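Local coordinates for protein DR2417 (Deinococcus radiodurans, PDB 4XWW) that probably acts as a two-metal-ion RNase J that degrades RNA from its 5' end, with possible endonuclease activity, in RNA processing and decay, at residues S210-R215 / H377-A382; G217-E222 / Q384-T389; F399-G404 / N411-A416; E222-R227 / T373-A378. All coordinates share one frame; numbering follows the deposited sequence.

Overall arrangement
Interactions 1, 2 and 4 tie the loop and helix that follow strand 205-209 to the loop 373-382 and the start of helix 384-394; interaction 3 lies next in the chain, in strand 398-402 and helix 406-417. Interactions 1, 3 and 4 are buried, 2 only partly. The first is polar and directed at the RNA backbone, the third aromatic and apolar, with the zinc ligand H403 just beyond the strand. Interaction 2 works through a helix N-terminus and a glutamate, while interaction 4 combines a buried isoleucine with a salt bridge to the exposed R375 at its rim. Neighbours are joined directly: T219 OG1 bonds to H381 O, S210 OG meets H412 ND1, and H377 and A378 belong to both interactions 1 and 4.

Interaction 1: S210-R215 / H377-A382; sequences STNAER and HASGHA. With nucleotides of chain C.
H381 lies against T211 and reaches past it to the RNA, its CB starting 3.7 Å from N212 ND2. One face of the ring then covers T211, whose CB sits 3.9 Å from the ring centroid in a CH-pi contact, while T211 CG2 approaches the CD2 corner. At the ring edge ND1 is hydrogen-bonded to D209 OD2, and the tip, NE2, donates to OP1 of nucleotide U3 of chain C at 2.7 Å. With CG anti to the carbonyl carbon (chi1 -57°), the ring is laid over T211 and NE2 is carried to that phosphate oxygen. T211 suits its place because its methyl and CB give an apolar surface to the ring while OG1 bonds to D209 OD1. N212 holds the backbone of the same histidine: ND2 donates to H381 O at 2.8 Å, from well above the carbonyl plane, and a water links N212 N to A382 O. The backbone N of G380 donates to OP1 of U2 of chain C at 3.1 Å, nearly straight at 172°. Bonded to D209 at one nitrogen and to a phosphate at the other, the ring of H381, the predicted active-site proton acceptor, is fixed in rotation at the RNA backbone, though this contact does not itself demonstrate that role.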
# COMPACT_ATOMS: atom_id res chain seq x y z
N SER A 210 13.78 -14.50 -9.31
CA SER A 210 13.45 -13.34 -10.14
C SER A 210 13.08 -12.09 -9.36
O SER A 210 12.69 -11.09 -9.96
CB SER A 210 12.28 -13.67 -11.08
OG SER A 210 12.50 -14.89 -11.78
N THR A 211 13.18 -12.16 -8.03
CA THR A 211 12.67 -11.09 -7.17
C THR A 211 13.04 -9.68 -7.64
O THR A 211 12.17 -8.79 -7.75
CB THR A 211 13.21 -11.26 -5.74
OG1 THR A 211 12.82 -12.55 -5.25
CG2 THR A 211 12.64 -10.19 -4.83
N ASN A 212 14.32 -9.48 -7.93
CA ASN A 212 14.83 -8.16 -8.29
C ASN A 212 15.16 -8.06 -9.77
O ASN A 212 16.02 -7.30 -10.18
CB ASN A 212 16.06 -7.80 -7.45
CG ASN A 212 15.70 -7.38 -6.03
OD1 ASN A 212 14.54 -7.05 -5.74
ND2 ASN A 212 16.70 -7.36 -5.15
N ALA A 213 14.45 -8.82 -10.60
CA ALA A 213 14.78 -8.85 -12.02
C ALA A 213 14.54 -7.51 -12.74
O ALA A 213 15.06 -7.30 -13.83
CB ALA A 213 14.00 -9.99 -12.72
N GLU A 214 13.78 -6.61 -12.12
CA GLU A 214 13.52 -5.29 -12.74
C GLU A 214 14.53 -4.23 -12.29
O GLU A 214 14.50 -3.10 -12.76
CB GLU A 214 12.09 -4.82 -12.44
CG GLU A 214 11.06 -5.75 -13.05
CD GLU A 214 9.64 -5.21 -12.99
OE1 GLU A 214 9.41 -4.07 -13.44
OE2 GLU A 214 8.76 -5.95 -12.51
N ARG A 215 15.44 -4.62 -11.39
CA ARG A 215 16.45 -3.71 -10.86
C ARG A 215 17.78 -3.81 -11.60
O ARG A 215 18.39 -4.87 -11.63
CB ARG A 215 16.68 -3.98 -9.38
CG ARG A 215 15.45 -3.73 -8.51
CD ARG A 215 15.84 -3.67 -7.04
NE ARG A 215 14.71 -3.91 -6.15
CZ ARG A 215 14.82 -4.01 -4.83
NH1 ARG A 215 16.00 -3.88 -4.24
NH2 ARG A 215 13.74 -4.24 -4.09
N HIS A 377 20.31 -0.24 3.97
CA HIS A 377 19.77 -1.57 3.68
C HIS A 377 20.24 -2.09 2.33
O HIS A 377 20.30 -1.32 1.36
CB HIS A 377 18.24 -1.53 3.70
CG HIS A 377 17.60 -2.85 3.40
ND1 HIS A 377 17.66 -3.93 4.27
CD2 HIS A 377 16.89 -3.28 2.34
CE1 HIS A 377 17.02 -4.95 3.75
NE2 HIS A 377 16.53 -4.58 2.57
N ALA A 378 20.54 -3.38 2.28
CA ALA A 378 20.79 -4.10 1.03
C ALA A 378 19.82 -5.25 0.93
O ALA A 378 19.68 -6.03 1.86
CB ALA A 378 22.24 -4.61 0.97
N SER A 379 19.19 -5.39 -0.23
CA SER A 379 18.31 -6.51 -0.52
C SER A 379 19.02 -7.86 -0.37
O SER A 379 20.23 -7.97 -0.61
CB SER A 379 17.75 -6.38 -1.95
OG SER A 379 16.98 -7.51 -2.33
N GLY A 380 18.26 -8.88 0.01
CA GLY A 380 18.77 -10.24 0.00
C GLY A 380 18.80 -10.84 -1.40
O GLY A 380 19.25 -11.98 -1.56
N HIS A 381 18.28 -10.14 -2.41
CA HIS A 381 18.15 -10.78 -3.72
C HIS A 381 18.95 -10.08 -4.83
O HIS A 381 19.08 -8.86 -4.86
CB HIS A 381 16.67 -10.89 -4.13
CG HIS A 381 15.80 -11.62 -3.15
ND1 HIS A 381 15.53 -12.96 -3.27
CD2 HIS A 381 15.15 -11.19 -2.04
CE1 HIS A 381 14.73 -13.33 -2.28
NE2 HIS A 381 14.49 -12.28 -1.52
N ALA A 382 19.43 -10.90 -5.76
CA ALA A 382 20.18 -10.48 -6.95
C ALA A 382 19.46 -9.51 -7.85
O ALA A 382 18.33 -9.76 -8.25
CB ALA A 382 20.55 -11.71 -7.75
P U C 2 14.70 -7.36 0.30
OP1 U C 2 15.44 -8.24 1.23
OP2 U C 2 15.12 -7.27 -1.12
O5' U C 2 13.16 -7.76 0.28
C5' U C 2 12.42 -7.99 1.49
C4' U C 2 11.43 -9.11 1.30
O4' U C 2 10.31 -8.65 0.48
C3' U C 2 11.96 -10.37 0.61
O3' U C 2 11.41 -11.51 1.25
C2' U C 2 11.37 -10.27 -0.79
O2' U C 2 11.22 -11.53 -1.42
C1' U C 2 10.02 -9.63 -0.49
N1 U C 2 9.39 -8.97 -1.65
C2 U C 2 8.04 -9.15 -1.82
O2 U C 2 7.35 -9.81 -1.06
N3 U C 2 7.51 -8.52 -2.92
C4 U C 2 8.18 -7.75 -3.85
O4 U C 2 7.56 -7.25 -4.79
C5 U C 2 9.59 -7.62 -3.60
C6 U C 2 10.13 -8.22 -2.54
O3' U C 1 14.69 -5.88 0.91
P U C 3 12.33 -12.79 1.51
OP1 U C 3 13.70 -12.47 1.05
OP2 U C 3 11.62 -13.97 0.98
O5' U C 3 12.37 -12.87 3.10
C5' U C 3 12.78 -11.74 3.88
C4' U C 3 11.87 -11.58 5.07
O4' U C 3 10.71 -10.80 4.69
C3' U C 3 11.34 -12.89 5.66
O3' U C 3 11.40 -12.85 7.07
C2' U C 3 9.90 -12.93 5.17
O2' U C 3 9.03 -13.65 6.03
C1' U C 3 9.54 -11.45 5.15
N1 U C 3 8.44 -11.13 4.23
C2 U C 3 7.40 -10.37 4.72
O2 U C 3 7.37 -9.95 5.86
N3 U C 3 6.39 -10.12 3.82
C4 U C 3 6.32 -10.55 2.51
O4 U C 3 5.35 -10.24 1.83
C5 U C 3 7.44 -11.34 2.08
C6 U C 3 8.43 -11.60 2.94
O HOH W 1 16.33 -11.50 -7.85

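Interaction 2: G217-E222 / Q384-T389; sequences GHTPSE and QEELAT
G217 and E385 bring their CA atoms to 5.1 Å, and the glycine, which has a positive phi (82°), points its carbonyl at the start of helix 384-394, where G217 O accepts from E385 N at 2.9 Å. The first turn of a helix has amide hydrogens without partners within the helix, and the incoming loop supplies one here. A water also joins G217 N to Q384 OE1. The side chain of E385 lies extended along the glycine, its OE2 3.5 Å from G217 CA.

E386 carries most of the rest. Its chain bends at chi2 (149°) and slides over one face of the H218 ring, with CG 3.5 Å from the ring centroid in a CH-pi contact and the carboxylate only 6° from parallel to the ring. The imidazole is held at that rotation by its own loop, since H218 ND1 donates to T219 O at 2.8 Å, close to the ring plane. A flat histidine is apt here, offering a face to the glutamate and an N-H to the backbone. E386 OE1 takes the almost straight bond from T219 N, 2.7 Å long, arriving from above the carboxylate plane; it also accepts from S383 N, and E386 OE2 from I178 N. T219 OG1 is engaged with H381 O and S383 OG. A glutamate accepting from the backbone N three residues earlier, at the residue just before the helix, is typical of one half of a capping box, used here to join a helix start to the loop bordering the RNA-binding site.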
# COMPACT_ATOMS: atom_id res chain seq x y z
N GLY A 217 21.82 -3.22 -12.49
CA GLY A 217 23.03 -3.17 -11.70
C GLY A 217 23.19 -4.33 -10.73
O GLY A 217 22.69 -5.42 -10.97
N HIS A 218 23.89 -4.07 -9.63
CA HIS A 218 24.29 -5.08 -8.67
C HIS A 218 23.75 -4.67 -7.30
O HIS A 218 23.80 -3.49 -6.93
CB HIS A 218 25.81 -5.19 -8.66
CG HIS A 218 26.34 -6.44 -8.02
ND1 HIS A 218 26.11 -6.76 -6.70
CD2 HIS A 218 27.12 -7.43 -8.52
CE1 HIS A 218 26.71 -7.90 -6.42
NE2 HIS A 218 27.33 -8.33 -7.50
N THR A 219 23.18 -5.62 -6.57
CA THR A 219 22.66 -5.33 -5.23
C THR A 219 23.85 -4.96 -4.34
O THR A 219 24.91 -5.55 -4.45
CB THR A 219 21.89 -6.54 -4.65
OG1 THR A 219 20.77 -6.83 -5.48
CG2 THR A 219 21.40 -6.28 -3.22
N PRO A 220 23.68 -3.94 -3.47
CA PRO A 220 24.83 -3.57 -2.62
C PRO A 220 25.23 -4.66 -1.65
O PRO A 220 24.40 -5.49 -1.28
CB PRO A 220 24.31 -2.34 -1.84
CG PRO A 220 23.17 -1.83 -2.65
CD PRO A 220 22.55 -3.01 -3.31
N SER A 221 26.50 -4.65 -1.25
CA SER A 221 27.07 -5.61 -0.30
C SER A 221 26.72 -5.29 1.15
O SER A 221 26.67 -4.11 1.54
CB SER A 221 28.59 -5.61 -0.46
OG SER A 221 29.19 -6.44 0.50
N GLU A 222 26.55 -6.33 1.97
CA GLU A 222 26.38 -6.10 3.41
C GLU A 222 27.60 -5.41 4.03
O GLU A 222 27.47 -4.70 5.03
CB GLU A 222 26.07 -7.38 4.16
CG GLU A 222 24.66 -7.90 3.92
CD GLU A 222 23.56 -7.00 4.46
OE1 GLU A 222 23.77 -6.33 5.49
OE2 GLU A 222 22.47 -6.97 3.85
N GLN A 384 19.87 -7.38 -11.71
CA GLN A 384 20.10 -7.89 -13.07
C GLN A 384 21.53 -8.35 -13.35
O GLN A 384 21.73 -9.39 -14.00
CB GLN A 384 19.69 -6.82 -14.11
CG GLN A 384 18.19 -6.61 -14.19
CD GLN A 384 17.78 -5.46 -15.11
OE1 GLN A 384 18.63 -4.77 -15.68
NE2 GLN A 384 16.48 -5.24 -15.24
N GLU A 385 22.54 -7.60 -12.90
CA GLU A 385 23.92 -8.01 -13.18
C GLU A 385 24.20 -9.39 -12.58
O GLU A 385 24.85 -10.24 -13.22
CB GLU A 385 24.92 -6.98 -12.64
CG GLU A 385 25.10 -5.80 -13.57
CD GLU A 385 26.09 -4.79 -13.02
OE1 GLU A 385 26.90 -5.17 -12.14
OE2 GLU A 385 26.05 -3.63 -13.47
N GLU A 386 23.69 -9.61 -11.37
CA GLU A 386 23.92 -10.87 -10.70
C GLU A 386 23.13 -11.99 -11.36
O GLU A 386 23.65 -13.09 -11.56
CB GLU A 386 23.58 -10.76 -9.23
CG GLU A 386 24.42 -9.72 -8.51
CD GLU A 386 23.66 -9.08 -7.38
OE1 GLU A 386 22.95 -8.07 -7.65
OE2 GLU A 386 23.72 -9.59 -6.24
N LEU A 387 21.89 -11.71 -11.73
CA LEU A 387 21.09 -12.70 -12.46
C LEU A 387 21.77 -13.08 -13.79
O LEU A 387 21.80 -14.25 -14.17
CB LEU A 387 19.66 -12.17 -12.71
CG LEU A 387 18.87 -11.83 -11.45
CD1 LEU A 387 17.49 -11.25 -11.81
CD2 LEU A 387 18.76 -13.10 -10.58
N ALA A 388 22.31 -12.08 -14.49
CA ALA A 388 23.04 -12.33 -15.74
C ALA A 388 24.28 -13.20 -15.52
O ALA A 388 24.61 -14.08 -16.32
CB ALA A 388 23.44 -11.02 -16.38
N THR A 389 24.97 -12.96 -14.41
CA THR A 389 26.16 -13.74 -14.09
C THR A 389 25.81 -15.23 -14.00
O THR A 389 26.48 -16.09 -14.58
CB THR A 389 26.80 -13.26 -12.78
OG1 THR A 389 27.47 -12.02 -13.02
CG2 THR A 389 27.82 -14.28 -12.27
O HOH W 2 21.63 -3.92 -15.42

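Interaction 3: F399-G404 / N411-A416; sequences FLPWHG and NHAKLA. With ZN (zinc ion), chain F.
The F399 ring points its edge at the face of H412: F399 CZ stands 3.5 Å above the imidazole, over its centre, and the two planes meet at 82° in a T-shaped pair with centroids 4.9 Å apart. P401 CD covers one face of the phenyl ring, and H412 O lies in the ring plane at its edge. H412 reaches the strand because its CG is anti to the backbone N (chi1 -159°), and ND1 is hydrogen-bonded to S210 OG; a histidine therefore offers an aromatic face to phenylalanine and a polar edge to the neighbouring loop. Small residues let the helix come close: A416 CB packs 4.0 Å from F399 CE2, and A413 CB faces the proline ring. P401 CB in turn meets H412 CB at 3.8 Å. These contacts fasten strand 398-402 to helix 406-417, the first two elements of a beta-alpha-beta unit that continues into strand 425-426, the short segments' axes being 8.6 Å apart. Beyond the strand end H403, with positive phi and psi, sets its imidazole on the zinc, well away from helix 411-416. H403 NE2 binds the metal at 2.2 Å, and a water, D88 and H89 are the other ligands of that ion. At the subunit interface, N411 ND2 hydrogen-bonds to Y362 OH of the second subunit.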
# COMPACT_ATOMS: atom_id res chain seq x y z
N PHE A 399 14.99 -22.68 -19.23
CA PHE A 399 15.01 -21.72 -18.14
C PHE A 399 13.61 -21.49 -17.56
O PHE A 399 12.65 -21.23 -18.30
CB PHE A 399 15.64 -20.42 -18.66
CG PHE A 399 15.69 -19.29 -17.66
CD1 PHE A 399 16.00 -19.51 -16.33
CD2 PHE A 399 15.46 -17.99 -18.09
CE1 PHE A 399 16.05 -18.44 -15.43
CE2 PHE A 399 15.51 -16.92 -17.21
CZ PHE A 399 15.80 -17.15 -15.87
N LEU A 400 13.51 -21.60 -16.23
CA LEU A 400 12.29 -21.32 -15.48
C LEU A 400 12.52 -20.20 -14.48
O LEU A 400 12.95 -20.45 -13.35
CB LEU A 400 11.81 -22.55 -14.70
CG LEU A 400 10.98 -23.64 -15.37
CD1 LEU A 400 10.64 -24.71 -14.32
CD2 LEU A 400 9.71 -23.06 -15.95
N PRO A 401 12.23 -18.96 -14.88
CA PRO A 401 12.32 -17.87 -13.90
C PRO A 401 11.28 -18.07 -12.80
O PRO A 401 10.11 -18.36 -13.09
CB PRO A 401 12.06 -16.62 -14.74
CG PRO A 401 11.39 -17.13 -16.00
CD PRO A 401 11.98 -18.48 -16.24
N TRP A 402 11.70 -17.88 -11.56
CA TRP A 402 10.97 -18.38 -10.40
C TRP A 402 11.00 -17.31 -9.28
O TRP A 402 11.70 -16.31 -9.42
CB TRP A 402 11.60 -19.74 -9.98
CG TRP A 402 11.39 -20.15 -8.56
CD1 TRP A 402 10.32 -20.83 -8.05
CD2 TRP A 402 12.29 -19.93 -7.47
NE1 TRP A 402 10.48 -21.01 -6.71
CE2 TRP A 402 11.68 -20.47 -6.32
CE3 TRP A 402 13.55 -19.33 -7.36
CZ2 TRP A 402 12.29 -20.44 -5.06
CZ3 TRP A 402 14.16 -19.28 -6.09
CH2 TRP A 402 13.52 -19.83 -4.97
N HIS A 403 10.24 -17.51 -8.20
CA HIS A 403 10.25 -16.59 -7.05
C HIS A 403 9.99 -15.14 -7.50
O HIS A 403 10.78 -14.22 -7.25
CB HIS A 403 11.60 -16.70 -6.28
CG HIS A 403 11.55 -16.22 -4.86
ND1 HIS A 403 11.54 -14.88 -4.53
CD2 HIS A 403 11.58 -16.89 -3.68
CE1 HIS A 403 11.54 -14.74 -3.22
NE2 HIS A 403 11.55 -15.94 -2.67
N GLY A 404 8.88 -14.96 -8.20
CA GLY A 404 8.50 -13.65 -8.68
C GLY A 404 7.09 -13.67 -9.19
O GLY A 404 6.58 -14.71 -9.58
N ASN A 411 10.39 -10.26 -16.87
CA ASN A 411 11.58 -9.44 -17.00
C ASN A 411 12.87 -10.24 -16.86
O ASN A 411 13.87 -9.90 -17.48
CB ASN A 411 11.53 -8.28 -16.02
CG ASN A 411 10.77 -7.13 -16.58
OD1 ASN A 411 11.26 -6.45 -17.48
ND2 ASN A 411 9.54 -6.94 -16.12
N HIS A 412 12.85 -11.31 -16.06
CA HIS A 412 14.01 -12.19 -15.94
C HIS A 412 14.23 -12.91 -17.28
O HIS A 412 15.36 -13.07 -17.75
CB HIS A 412 13.77 -13.20 -14.80
CG HIS A 412 15.01 -13.81 -14.23
ND1 HIS A 412 14.98 -14.61 -13.11
CD2 HIS A 412 16.31 -13.78 -14.64
CE1 HIS A 412 16.21 -15.03 -12.84
NE2 HIS A 412 17.03 -14.55 -13.75
N ALA A 413 13.13 -13.32 -17.90
CA ALA A 413 13.19 -13.99 -19.20
C ALA A 413 13.78 -13.06 -20.26
O ALA A 413 14.60 -13.46 -21.07
CB ALA A 413 11.79 -14.48 -19.61
N LYS A 414 13.35 -11.80 -20.23
CA LYS A 414 13.85 -10.81 -21.19
C LYS A 414 15.33 -10.52 -21.00
O LYS A 414 16.07 -10.38 -21.98
CB LYS A 414 13.06 -9.50 -21.06
CG LYS A 414 11.62 -9.59 -21.57
CD LYS A 414 10.94 -8.22 -21.50
CE LYS A 414 9.44 -8.33 -21.76
NZ LYS A 414 9.15 -8.91 -23.10
N LEU A 415 15.76 -10.45 -19.74
CA LEU A 415 17.18 -10.30 -19.43
C LEU A 415 18.00 -11.44 -20.07
O LEU A 415 19.05 -11.22 -20.67
CB LEU A 415 17.41 -10.29 -17.92
CG LEU A 415 18.86 -10.18 -17.46
CD1 LEU A 415 19.47 -8.86 -17.91
CD2 LEU A 415 18.94 -10.31 -15.94
N ALA A 416 17.48 -12.66 -19.97
CA ALA A 416 18.18 -13.81 -20.51
C ALA A 416 18.38 -13.68 -22.02
O ALA A 416 19.41 -14.06 -22.56
CB ALA A 416 17.42 -15.10 -20.17
ZN ZN F . 11.99 -16.53 -0.63
O HOH W 3 13.64 -15.59 0.04

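Interaction 4: E222-R227 / T373-A378; sequences EAEIAR and TYRVHA. With nucleotides of chain C.
I225 projects from helix 222-234 into the bend of 375-378, and its two branches divide the contact. CG1 rests on the methyl of A378, 3.6 Å away, and the end of that branch, CD1, reaches the backbone of H377 and stands 3.9 Å from R375 CG; CG2, anti to the backbone N, lies against V376 O at 3.5 Å. A beta-branched chain suits this place because it spreads over the curved backbone, while alanine at 378 allows a close approach. On the outer side E224 extends from the same helix, its CG anti to the backbone N, and crosses the bent chain of R375. The salt bridge E224 OE2 to R375 NE measures 3.3 Å, with carboxylate and guanidinium planes 55° apart, so the groups do not pair side by side. E222 bends toward A378, its OE2 3.7 Å from A378 CB, while OE1 forms a salt bridge with R251. The same arginine bonds to H377 ND1, and H377 NE2 is hydrogen-bonded to O3' of nucleotide U1 of chain C, 2.8 Å away in the ring plane. R251 is thus the second shell that positions H377, and E222 in turn holds R251. Helix 222-234 here backs the loop that opens the RNA-binding site of RNase J, whose residues 377-381 are predicted to bind substrate.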
# COMPACT_ATOMS: atom_id res chain seq x y z
N GLU A 222 26.55 -6.33 1.97
CA GLU A 222 26.38 -6.10 3.41
C GLU A 222 27.60 -5.41 4.03
O GLU A 222 27.47 -4.70 5.03
CB GLU A 222 26.07 -7.38 4.16
CG GLU A 222 24.66 -7.90 3.92
CD GLU A 222 23.56 -7.00 4.46
OE1 GLU A 222 23.77 -6.33 5.49
OE2 GLU A 222 22.47 -6.97 3.85
N ALA A 223 28.77 -5.55 3.41
CA ALA A 223 29.93 -4.90 3.99
C ALA A 223 29.82 -3.38 3.83
O ALA A 223 30.22 -2.62 4.71
CB ALA A 223 31.24 -5.43 3.37
N GLU A 224 29.24 -2.93 2.71
CA GLU A 224 29.03 -1.51 2.49
C GLU A 224 27.97 -0.96 3.44
O GLU A 224 28.13 0.12 4.01
CB GLU A 224 28.61 -1.22 1.05
CG GLU A 224 28.54 0.28 0.78
CD GLU A 224 27.62 0.64 -0.37
OE1 GLU A 224 27.43 -0.20 -1.28
OE2 GLU A 224 27.10 1.77 -0.36
N ILE A 225 26.88 -1.70 3.60
CA ILE A 225 25.83 -1.28 4.54
C ILE A 225 26.41 -1.18 5.97
O ILE A 225 26.10 -0.25 6.68
CB ILE A 225 24.63 -2.26 4.54
CG1 ILE A 225 24.06 -2.42 3.13
CG2 ILE A 225 23.55 -1.80 5.55
CD1 ILE A 225 23.74 -1.11 2.40
N ALA A 226 27.25 -2.14 6.37
CA ALA A 226 27.87 -2.09 7.70
C ALA A 226 28.75 -0.84 7.86
O ALA A 226 28.72 -0.18 8.91
CB ALA A 226 28.69 -3.37 7.95
N ARG A 227 29.54 -0.53 6.83
CA ARG A 227 30.36 0.68 6.85
C ARG A 227 29.48 1.93 7.00
O ARG A 227 29.79 2.85 7.78
CB ARG A 227 31.20 0.79 5.58
CG ARG A 227 32.42 -0.13 5.56
CD ARG A 227 33.38 0.27 4.44
NE ARG A 227 32.78 0.08 3.12
CZ ARG A 227 32.80 -1.08 2.47
NH1 ARG A 227 33.39 -2.14 3.01
NH2 ARG A 227 32.22 -1.17 1.28
N THR A 373 17.55 8.02 1.57
CA THR A 373 18.35 9.12 2.09
C THR A 373 19.68 8.62 2.64
O THR A 373 20.74 9.19 2.39
CB THR A 373 17.58 9.85 3.21
OG1 THR A 373 16.24 10.12 2.76
CG2 THR A 373 18.28 11.14 3.58
N TYR A 374 19.60 7.55 3.41
CA TYR A 374 20.77 6.87 3.94
C TYR A 374 20.80 5.44 3.43
O TYR A 374 19.78 4.74 3.47
CB TYR A 374 20.75 6.89 5.46
CG TYR A 374 20.75 8.27 6.07
CD1 TYR A 374 19.55 8.95 6.28
CD2 TYR A 374 21.93 8.88 6.44
CE1 TYR A 374 19.54 10.21 6.86
CE2 TYR A 374 21.93 10.15 7.02
CZ TYR A 374 20.73 10.80 7.21
OH TYR A 374 20.72 12.05 7.78
N ARG A 375 21.95 4.99 2.94
CA ARG A 375 22.00 3.63 2.38
C ARG A 375 22.26 2.65 3.50
O ARG A 375 23.40 2.26 3.74
CB ARG A 375 23.07 3.49 1.30
CG ARG A 375 22.90 2.17 0.54
CD ARG A 375 24.02 1.86 -0.45
NE ARG A 375 24.19 2.91 -1.45
CZ ARG A 375 23.50 2.99 -2.58
NH1 ARG A 375 23.72 3.99 -3.42
NH2 ARG A 375 22.58 2.07 -2.87
N VAL A 376 21.19 2.29 4.19
CA VAL A 376 21.31 1.47 5.38
C VAL A 376 20.61 0.12 5.21
O VAL A 376 20.34 -0.58 6.18
CB VAL A 376 20.78 2.20 6.63
CG1 VAL A 376 21.69 3.38 6.96
CG2 VAL A 376 19.34 2.68 6.42
N HIS A 377 20.31 -0.24 3.97
CA HIS A 377 19.77 -1.57 3.68
C HIS A 377 20.24 -2.09 2.33
O HIS A 377 20.30 -1.32 1.36
CB HIS A 377 18.24 -1.53 3.70
CG HIS A 377 17.60 -2.85 3.40
ND1 HIS A 377 17.66 -3.93 4.27
CD2 HIS A 377 16.89 -3.28 2.34
CE1 HIS A 377 17.02 -4.95 3.75
NE2 HIS A 377 16.53 -4.58 2.57
N ALA A 378 20.54 -3.38 2.28
CA ALA A 378 20.79 -4.10 1.03
C ALA A 378 19.82 -5.25 0.93
O ALA A 378 19.68 -6.03 1.86
CB ALA A 378 22.24 -4.61 0.97
O3' U C 1 14.69 -5.88 0.91